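PDB 4DKW: large terminase protein from Enterobacteria phage P22, which acts as the ATP-driven motor translocating viral DNA into empty capsids and, through the nuclease domain described here, as the endonuclease that cuts the genome to start and end packaging. Local coordinates for residues 141-144 against 150-153; 52-57 against 178-183; 40-45 against 81-86. All blocks are in the same frame, centred on the assembly; numbering follows the deposited sequence.

How the contacts relate
All three contacts are buried in the RNase H-like nuclease domain and share its mixed sheet, yet they use it differently. Contacts 1 and 2 each lay a helix against a strand, 141-144 and 53-62 being neighbours whose backbones hydrogen-bond through Lys-142, Phe-54 and Leu-56. Contact 3 instead joins two strands of the sheet, 40-48 and 82-84, across a third, on the face turned away from helix 171-181. Contact 1 is aromatic and aliphatic throughout; contact 2, buried but including the partly exposed Arg-183, pairs two rings edge to face and adds the aliphatic part of an arginine; contact 3 sets polar side chains against aliphatic ones, the polar atoms being paired with other residues.

Contact 1 of 3, residues 141-144 against 150-153; sequences FKVF and FFEE
The rings of Phe-150 and Phe-151 both pack on Val-143. One face of Phe-150 is covered by Val-143 CG2, which lies 3.8 Å from the ring centroid and only 20° off the ring normal, a well-formed CH-pi contact displaced slightly toward the rim. At the edge of the same ring, in its plane, stands Phe-151 CD1, while one face of Phe-151 receives Phe-150 CD2, so the two successive helix residues brace each other. Phe-141 offers its own edge: Phe-150 CZ lies near its plane, 3.9 Å from Phe-141 CE2. Phe-144 contributes its carbonyl, the O atom sitting at the edge of Phe-151, 3.9 Å from CE2 of that ring.

Val-143 is the side chain shared by both rings. With CG1 anti to the backbone N (chi1 -179°), its two methyls are placed differently. CG2 goes to Phe-150, whereas CG1 lies between the two rings, 3.6 Å from Phe-151 CE2 and also against Phe-150 CD2. Val-143 CB meets Phe-151 CZ at 3.6 Å. Phe-151 comes at the valine from the opposite direction, its ring oblique to the branch point.

This is the packing of a helix, 148-156, on the strand that precedes it, 141-144, after a short connection. Leu-56 of strand 53-62 packs against Phe-150 on the same side as the valine methyl, and helix 171-181, which carries the magnesium ligand Asp-171, adds Val-172 and Leu-173. Ile-15 of helix 12-15 touches both phenylalanines of the helix, and Lys-16 makes a cation-pi contact with Phe-151.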
loop_
_atom_site.group_PDB
_atom_site.type_symbol
_atom_site.label_atom_id
_atom_site.label_comp_id
_atom_site.label_asym_id
_atom_site.label_seq_id
_atom_site.Cartn_x
_atom_site.Cartn_y
_atom_site.Cartn_z
ATOM N N PHE A 141 10.928 -4.082 -7.634
ATOM C CA PHE A 141 9.962 -3.198 -6.998
ATOM C C PHE A 141 10.308 -1.792 -7.416
ATOM O O PHE A 141 11.379 -1.295 -7.086
ATOM C CB PHE A 141 9.959 -3.325 -5.459
ATOM C CG PHE A 141 8.955 -2.432 -4.790
ATOM C CD1 PHE A 141 7.638 -2.846 -4.633
ATOM C CD2 PHE A 141 9.313 -1.159 -4.349
ATOM C CE1 PHE A 141 6.696 -2.011 -4.033
ATOM C CE2 PHE A 141 8.380 -0.322 -3.747
ATOM C CZ PHE A 141 7.067 -0.752 -3.594
ATOM N N LYS A 142 9.393 -1.165 -8.150
ATOM C CA LYS A 142 9.580 0.188 -8.651
ATOM C C LYS A 142 8.466 1.106 -8.147
ATOM O O LYS A 142 7.328 0.656 -7.925
ATOM C CB LYS A 142 9.597 0.185 -10.187
ATOM C CG LYS A 142 10.609 -0.752 -10.813
ATOM C CD LYS A 142 12.023 -0.255 -10.572
ATOM C CE LYS A 142 13.055 -1.222 -11.133
ATOM N NZ LYS A 142 14.372 -1.008 -10.476
ATOM N N VAL A 143 8.800 2.385 -7.967
ATOM C CA VAL A 143 7.819 3.411 -7.604
ATOM C C VAL A 143 7.838 4.519 -8.653
ATOM O O VAL A 143 8.904 5.032 -8.978
ATOM C CB VAL A 143 8.131 3.998 -6.204
ATOM C CG1 VAL A 143 7.086 5.059 -5.786
ATOM C CG2 VAL A 143 8.190 2.879 -5.185
ATOM N N PHE A 144 6.674 4.872 -9.199
ATOM C CA PHE A 144 6.585 5.976 -10.161
ATOM C C PHE A 144 7.139 7.236 -9.509
ATOM O O PHE A 144 6.884 7.483 -8.332
ATOM C CB PHE A 144 5.135 6.230 -10.580
ATOM C CG PHE A 144 4.601 5.252 -11.595
ATOM C CD1 PHE A 144 5.254 4.053 -11.856
ATOM C CD2 PHE A 144 3.434 5.543 -12.292
ATOM C CE1 PHE A 144 4.753 3.154 -12.803
ATOM C CE2 PHE A 144 2.933 4.665 -13.237
ATOM C CZ PHE A 144 3.591 3.469 -13.497
ATOM N N PHE A 150 5.434 8.367 -1.101
ATOM C CA PHE A 150 6.147 7.127 -0.799
ATOM C C PHE A 150 7.586 7.417 -0.399
ATOM O O PHE A 150 8.091 6.876 0.573
ATOM C CB PHE A 150 6.165 6.170 -1.987
ATOM C CG PHE A 150 7.025 4.951 -1.751
ATOM C CD1 PHE A 150 6.487 3.816 -1.165
ATOM C CD2 PHE A 150 8.379 4.952 -2.084
ATOM C CE1 PHE A 150 7.274 2.691 -0.931
ATOM C CE2 PHE A 150 9.169 3.843 -1.840
ATOM C CZ PHE A 150 8.616 2.708 -1.269
ATOM N N PHE A 151 8.261 8.246 -1.183
ATOM C CA PHE A 151 9.680 8.509 -0.958
ATOM C C PHE A 151 9.927 9.293 0.331
ATOM O O PHE A 151 10.932 9.083 1.021
ATOM C CB PHE A 151 10.294 9.201 -2.181
ATOM C CG PHE A 151 10.360 8.315 -3.384
ATOM C CD1 PHE A 151 11.242 7.235 -3.409
ATOM C CD2 PHE A 151 9.522 8.527 -4.470
ATOM C CE1 PHE A 151 11.300 6.395 -4.505
ATOM C CE2 PHE A 151 9.574 7.690 -5.575
ATOM C CZ PHE A 151 10.468 6.627 -5.593
ATOM N N GLU A 152 8.996 10.183 0.659
ATOM C CA GLU A 152 9.051 10.917 1.920
ATOM C C GLU A 152 9.090 9.983 3.121
ATOM O O GLU A 152 9.827 10.227 4.074
ATOM C CB GLU A 152 7.858 11.865 2.040
ATOM C CG GLU A 152 7.849 12.969 0.992
ATOM C CD GLU A 152 6.634 13.883 1.101
ATOM O OE1 GLU A 152 5.648 13.502 1.776
ATOM O OE2 GLU A 152 6.665 14.985 0.503
ATOM N N GLU A 153 8.287 8.922 3.071
ATOM C CA GLU A 153 8.239 7.927 4.144
ATOM C C GLU A 153 9.429 6.965 4.093
ATOM O O GLU A 153 10.018 6.631 5.120
ATOM C CB GLU A 153 6.935 7.131 4.077
ATOM C CG GLU A 153 5.659 7.972 4.189
ATOM C CD GLU A 153 4.418 7.108 4.390
ATOM O OE1 GLU A 153 4.555 5.869 4.353
ATOM O OE2 GLU A 153 3.311 7.659 4.590
#

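Contact 2 of 3, residues 52-57 against 178-183; sequences DVFYLA and YGYMMR
Strand residue Phe-54 faces the last turn of helix 171-181 at Tyr-180, their CA atoms 8.5 Å apart, a spacing that side chains alone bridge. The two rings form a T-shaped pair in which the edge of Tyr-180 is directed at the face of Phe-54, with planes at 71°. The tyrosine's CD1 and CE1 do the touching, CE1 lying 3.6 Å from Phe-54 CZ. Arg-183 uses its aliphatic part: its CD lies near the plane of the phenylalanine ring, at the edge, 3.5 Å from Phe-54 CZ. Phe-54 is thus held over a face by Tyr-180 in the last turn and at its rim by Arg-183 in the 3-10 turn that follows.

Arg-183 starts with CG between the backbone N and the carbonyl carbon (chi1 66°) and runs extended to NE, folding back over the helix terminus. Its NH1 lies 3.4 Å above one face of the Tyr-180 ring, toward the rim, and hydrogen-bonds Tyr-180 O at 2.9 Å. The N-H...O angle is 160°; NH1 comes from above the carbonyl plane, yet the bond stays in the guanidinium plane. That carbonyl also accepts from Arg-183 N, from the opposite face. Farther out, Trp-47 stacks on Phe-54, and the tyrosine hydroxyl hydrogen-bonds Glu-131 of helix 125-137.

The chemistry implies a division of labour: carbon surfaces meet across the strand-helix interface, while NH1 of the arginine turns back to the carbonyl of Tyr-180. A positive group here would probably be favoured by the helix's partial negative charge, and Asp-52, whose OD1 is 5.9 Å from Arg-183 NE but already bonded to Trp-47 NE1, may add a weak long-range attraction.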
loop_
_atom_site.group_PDB
_atom_site.type_symbol
_atom_site.label_atom_id
_atom_site.label_comp_id
_atom_site.label_asym_id
_atom_site.label_seq_id
_atom_site.Cartn_x
_atom_site.Cartn_y
_atom_site.Cartn_z
ATOM N N ASP A 52 7.543 -10.725 -12.907
ATOM C CA ASP A 52 7.418 -10.711 -11.444
ATOM C C ASP A 52 8.003 -9.407 -10.893
ATOM O O ASP A 52 8.890 -9.413 -10.041
ATOM C CB ASP A 52 8.073 -11.950 -10.823
ATOM C CG ASP A 52 7.466 -12.324 -9.483
ATOM O OD1 ASP A 52 6.632 -11.550 -8.954
ATOM O OD2 ASP A 52 7.833 -13.394 -8.957
ATOM N N VAL A 53 7.496 -8.290 -11.415
ATOM C CA VAL A 53 7.927 -6.949 -11.027
ATOM C C VAL A 53 6.713 -6.164 -10.546
ATOM O O VAL A 53 5.639 -6.259 -11.140
ATOM C CB VAL A 53 8.608 -6.199 -12.208
ATOM C CG1 VAL A 53 8.963 -4.754 -11.823
ATOM C CG2 VAL A 53 9.868 -6.931 -12.650
ATOM N N PHE A 54 6.890 -5.392 -9.473
ATOM C CA PHE A 54 5.825 -4.575 -8.896
ATOM C C PHE A 54 6.068 -3.096 -9.151
ATOM O O PHE A 54 7.204 -2.631 -9.061
ATOM C CB PHE A 54 5.724 -4.820 -7.392
ATOM C CG PHE A 54 5.383 -6.239 -7.042
ATOM C CD1 PHE A 54 4.079 -6.594 -6.749
ATOM C CD2 PHE A 54 6.364 -7.215 -7.015
ATOM C CE1 PHE A 54 3.764 -7.905 -6.436
ATOM C CE2 PHE A 54 6.055 -8.516 -6.701
ATOM C CZ PHE A 54 4.750 -8.863 -6.408
ATOM N N TYR A 55 4.996 -2.369 -9.470
ATOM C CA TYR A 55 5.072 -0.923 -9.683
ATOM C C TYR A 55 4.060 -0.236 -8.780
ATOM O O TYR A 55 2.857 -0.487 -8.882
ATOM C CB TYR A 55 4.760 -0.558 -11.141
ATOM C CG TYR A 55 5.669 -1.225 -12.153
ATOM C CD1 TYR A 55 6.831 -0.587 -12.583
ATOM C CD2 TYR A 55 5.373 -2.487 -12.675
ATOM C CE1 TYR A 55 7.676 -1.179 -13.511
ATOM C CE2 TYR A 55 6.221 -3.091 -13.599
ATOM C CZ TYR A 55 7.372 -2.423 -14.010
ATOM O OH TYR A 55 8.224 -2.986 -14.932
ATOM N N LEU A 56 4.545 0.607 -7.877
ATOM C CA LEU A 56 3.658 1.435 -7.092
ATOM C C LEU A 56 3.292 2.609 -7.993
ATOM O O LEU A 56 4.097 3.511 -8.197
ATOM C CB LEU A 56 4.350 1.895 -5.812
ATOM C CG LEU A 56 3.461 2.713 -4.876
ATOM C CD1 LEU A 56 2.239 1.902 -4.460
ATOM C CD2 LEU A 56 4.259 3.142 -3.665
ATOM N N ALA A 57 2.085 2.573 -8.559
ATOM C CA ALA A 57 1.713 3.487 -9.638
ATOM C C ALA A 57 0.907 4.721 -9.201
ATOM O O ALA A 57 0.968 5.759 -9.850
ATOM C CB ALA A 57 0.958 2.723 -10.721
ATOM N N TYR A 178 0.204 -3.854 2.399
ATOM C CA TYR A 178 -1.097 -4.552 2.342
ATOM C C TYR A 178 -1.477 -5.006 0.931
ATOM O O TYR A 178 -2.006 -6.108 0.750
ATOM C CB TYR A 178 -2.238 -3.698 2.910
ATOM C CG TYR A 178 -2.018 -3.267 4.338
ATOM C CD1 TYR A 178 -1.351 -4.091 5.237
ATOM C CD2 TYR A 178 -2.467 -2.030 4.787
ATOM C CE1 TYR A 178 -1.141 -3.691 6.541
ATOM C CE2 TYR A 178 -2.265 -1.626 6.086
ATOM C CZ TYR A 178 -1.605 -2.462 6.959
ATOM O OH TYR A 178 -1.405 -2.061 8.257
ATOM N N GLY A 179 -1.224 -4.151 -0.056
ATOM C CA GLY A 179 -1.505 -4.482 -1.440
ATOM C C GLY A 179 -0.637 -5.635 -1.900
ATOM O O GLY A 179 -1.101 -6.550 -2.579
ATOM N N TYR A 180 0.634 -5.587 -1.520
ATOM C CA TYR A 180 1.568 -6.658 -1.822
ATOM C C TYR A 180 1.140 -7.994 -1.182
ATOM O O TYR A 180 1.159 -9.048 -1.825
ATOM C CB TYR A 180 2.992 -6.264 -1.398
ATOM C CG TYR A 180 3.975 -7.408 -1.506
ATOM C CD1 TYR A 180 4.450 -7.816 -2.738
ATOM C CD2 TYR A 180 4.420 -8.085 -0.373
ATOM C CE1 TYR A 180 5.324 -8.875 -2.849
ATOM C CE2 TYR A 180 5.317 -9.147 -0.472
ATOM C CZ TYR A 180 5.754 -9.533 -1.718
ATOM O OH TYR A 180 6.631 -10.577 -1.865
ATOM N N MET A 181 0.752 -7.948 0.085
ATOM C CA MET A 181 0.336 -9.154 0.797
ATOM C C MET A 181 -0.857 -9.811 0.129
ATOM O O MET A 181 -0.945 -11.042 0.046
ATOM C CB MET A 181 -0.017 -8.818 2.240
ATOM C CG MET A 181 1.186 -8.430 3.080
ATOM S SD MET A 181 0.704 -7.694 4.657
ATOM C CE MET A 181 -0.206 -9.035 5.393
ATOM N N MET A 182 -1.769 -8.979 -0.358
ATOM C CA MET A 182 -3.017 -9.454 -0.943
ATOM C C MET A 182 -2.979 -9.548 -2.467
ATOM O O MET A 182 -4.026 -9.598 -3.105
ATOM C CB MET A 182 -4.170 -8.548 -0.514
ATOM C CG MET A 182 -4.475 -8.616 0.962
ATOM S SD MET A 182 -5.263 -10.169 1.454
ATOM C CE MET A 182 -7.000 -9.787 1.272
ATOM N N ARG A 183 -1.777 -9.594 -3.038
ATOM C CA ARG A 183 -1.605 -9.586 -4.487
ATOM C C ARG A 183 -2.320 -10.731 -5.203
ATOM O O ARG A 183 -2.571 -10.645 -6.406
ATOM C CB ARG A 183 -0.120 -9.547 -4.860
ATOM C CG ARG A 183 0.675 -10.776 -4.471
ATOM C CD ARG A 183 2.143 -10.529 -4.696
ATOM N NE ARG A 183 2.967 -11.698 -4.388
ATOM C CZ ARG A 183 3.328 -12.061 -3.160
ATOM N NH1 ARG A 183 2.928 -11.358 -2.107
ATOM N NH2 ARG A 183 4.087 -13.133 -2.980
#

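Contact 3 of 3, residues 40-45 against 81-86; sequences QAHIQL and IPVAWP
His-42 and Val-83 touch where the imidazole turns its edge to the valine: CE1 of His-42 lies 3.7 Å from CG2 of Val-83, near the ring plane, and 3.9 Å from CG1 of Val-83. Both methyls approach this one ring carbon, CG2 near the ring plane and CG1 well off it on the same side, and the two side chains cross at about a right angle. Two residues along the strand, Gln-44 repeats the pattern with its amide, NE2 lying 3.7 Å from Ile-81 CG1. Here too the directions are roughly perpendicular, and the contact is purely van der Waals. Gln-44 reaches so far because its CG is anti to the backbone N (chi1 -179°) and the chain stays extended beyond it.

The segments are not paired strands: strand 27-33 lies between them, antiparallel to 40-48 and parallel to 82-84. This is the central part of an RNase H-like sheet, in which the antiparallel strands 27-33, 40-48 and 53-62 are followed by helix 67-78 and a return to the far side of the first strand. The first strand also ends at Asp-33, a magnesium ligand whose side chain is about 8 Å from that of His-42.

The intervening strand positions the polar groups of this face. Its Asp-30 binds His-42 NE2 through OD2 and Gln-44 NE2 through OD1, and Gln-32 takes His-42 ND1, so both imidazole nitrogens are held and the ring's rotation is fixed. The Gln-44 amide is gripped at both ends, OE1 by Trp-46 NE1 and NE2 additionally by the backbone O of Trp-77 in helix 67-78. Beyond the histidine, the ring of Phe-109 packs against the imidazole.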
loop_
_atom_site.group_PDB
_atom_site.type_symbol
_atom_site.label_atom_id
_atom_site.label_comp_id
_atom_site.label_asym_id
_atom_site.label_seq_id
_atom_site.Cartn_x
_atom_site.Cartn_y
_atom_site.Cartn_z
ATOM N N GLN A 40 -4.569 9.170 6.213
ATOM C CA GLN A 40 -4.916 7.932 5.534
ATOM C C GLN A 40 -4.120 7.847 4.227
ATOM O O GLN A 40 -3.617 8.860 3.723
ATOM C CB GLN A 40 -6.419 7.862 5.259
ATOM C CG GLN A 40 -6.933 8.874 4.248
ATOM C CD GLN A 40 -8.401 8.658 3.930
ATOM O OE1 GLN A 40 -8.768 7.676 3.281
ATOM N NE2 GLN A 40 -9.249 9.565 4.399
ATOM N N ALA A 41 -3.986 6.639 3.690
ATOM C CA ALA A 41 -3.366 6.461 2.380
ATOM C C ALA A 41 -4.168 5.496 1.517
ATOM O O ALA A 41 -4.648 4.471 1.999
ATOM C CB ALA A 41 -1.917 5.976 2.520
ATOM N N HIS A 42 -4.332 5.837 0.246
ATOM C CA HIS A 42 -4.857 4.888 -0.726
ATOM C C HIS A 42 -3.840 4.753 -1.857
ATOM O O HIS A 42 -3.430 5.760 -2.438
ATOM C CB HIS A 42 -6.204 5.358 -1.281
ATOM C CG HIS A 42 -6.945 4.294 -2.033
ATOM N ND1 HIS A 42 -7.809 3.418 -1.415
ATOM C CD2 HIS A 42 -6.921 3.945 -3.338
ATOM C CE1 HIS A 42 -8.298 2.582 -2.315
ATOM N NE2 HIS A 42 -7.783 2.884 -3.488
ATOM N N ILE A 43 -3.422 3.524 -2.158
ATOM C CA ILE A 43 -2.384 3.294 -3.164
ATOM C C ILE A 43 -2.866 2.351 -4.244
ATOM O O ILE A 43 -3.857 1.650 -4.071
ATOM C CB ILE A 43 -1.073 2.727 -2.547
ATOM C CG1 ILE A 43 -1.299 1.336 -1.931
ATOM C CG2 ILE A 43 -0.514 3.699 -1.498
ATOM C CD1 ILE A 43 -1.071 0.104 -2.875
ATOM N N GLN A 44 -2.150 2.335 -5.359
ATOM C CA GLN A 44 -2.401 1.356 -6.404
ATOM C C GLN A 44 -1.080 0.730 -6.823
ATOM O O GLN A 44 -0.102 1.422 -7.112
ATOM C CB GLN A 44 -3.115 1.966 -7.620
ATOM C CG GLN A 44 -3.416 0.944 -8.719
ATOM C CD GLN A 44 -4.336 1.492 -9.790
ATOM O OE1 GLN A 44 -3.897 1.830 -10.887
ATOM N NE2 GLN A 44 -5.623 1.592 -9.472
ATOM N N LEU A 45 -1.073 -0.591 -6.852
ATOM C CA LEU A 45 0.103 -1.348 -7.168
ATOM C C LEU A 45 -0.169 -2.117 -8.453
ATOM O O LEU A 45 -1.252 -2.682 -8.625
ATOM C CB LEU A 45 0.351 -2.306 -6.003
ATOM C CG LEU A 45 1.643 -3.073 -5.808
ATOM C CD1 LEU A 45 2.843 -2.126 -5.671
ATOM C CD2 LEU A 45 1.471 -3.928 -4.566
ATOM N N ILE A 81 -11.269 -1.365 -8.649
ATOM C CA ILE A 81 -10.060 -2.092 -8.247
ATOM C C ILE A 81 -10.209 -2.638 -6.826
ATOM O O ILE A 81 -10.564 -1.885 -5.919
ATOM C CB ILE A 81 -8.830 -1.169 -8.290
ATOM C CG1 ILE A 81 -8.746 -0.445 -9.638
ATOM C CG2 ILE A 81 -7.578 -1.944 -7.980
ATOM C CD1 ILE A 81 -8.796 -1.364 -10.853
ATOM N N PRO A 82 -9.951 -3.946 -6.623
ATOM C CA PRO A 82 -10.066 -4.525 -5.275
ATOM C C PRO A 82 -9.143 -3.802 -4.296
ATOM O O PRO A 82 -8.027 -3.434 -4.674
ATOM C CB PRO A 82 -9.595 -5.972 -5.461
ATOM C CG PRO A 82 -9.660 -6.226 -6.932
ATOM C CD PRO A 82 -9.434 -4.917 -7.602
ATOM N N VAL A 83 -9.601 -3.591 -3.067
ATOM C CA VAL A 83 -8.827 -2.837 -2.085
ATOM C C VAL A 83 -8.455 -3.675 -0.869
ATOM O O VAL A 83 -9.329 -4.238 -0.204
ATOM C CB VAL A 83 -9.600 -1.594 -1.601
ATOM C CG1 VAL A 83 -8.793 -0.826 -0.556
ATOM C CG2 VAL A 83 -9.945 -0.703 -2.777
ATOM N N ALA A 84 -7.156 -3.767 -0.589
ATOM C CA ALA A 84 -6.669 -4.429 0.625
ATOM C C ALA A 84 -6.688 -3.420 1.775
ATOM O O ALA A 84 -6.524 -2.224 1.553
ATOM C CB ALA A 84 -5.249 -4.994 0.413
ATOM N N TRP A 85 -6.913 -3.896 2.995
ATOM C CA TRP A 85 -7.047 -3.007 4.142
ATOM C C TRP A 85 -6.724 -3.739 5.443
ATOM O O TRP A 85 -6.864 -4.962 5.517
ATOM C CB TRP A 85 -8.457 -2.428 4.187
ATOM C CG TRP A 85 -9.519 -3.448 4.041
ATOM C CD1 TRP A 85 -10.081 -3.886 2.886
ATOM C CD2 TRP A 85 -10.161 -4.162 5.101
ATOM N NE1 TRP A 85 -11.041 -4.844 3.157
ATOM C CE2 TRP A 85 -11.107 -5.027 4.511
ATOM C CE3 TRP A 85 -10.023 -4.157 6.489
ATOM C CZ2 TRP A 85 -11.910 -5.876 5.270
ATOM C CZ3 TRP A 85 -10.818 -4.993 7.236
ATOM C CH2 TRP A 85 -11.751 -5.842 6.625
ATOM N N PRO A 86 -6.281 -2.996 6.473
ATOM C CA PRO A 86 -5.772 -3.600 7.709
ATOM C C PRO A 86 -6.820 -3.819 8.787
ATOM O O PRO A 86 -8.007 -3.577 8.559
ATOM C CB PRO A 86 -4.825 -2.526 8.224
ATOM C CG PRO A 86 -5.520 -1.264 7.842
ATOM C CD PRO A 86 -6.072 -1.535 6.469
#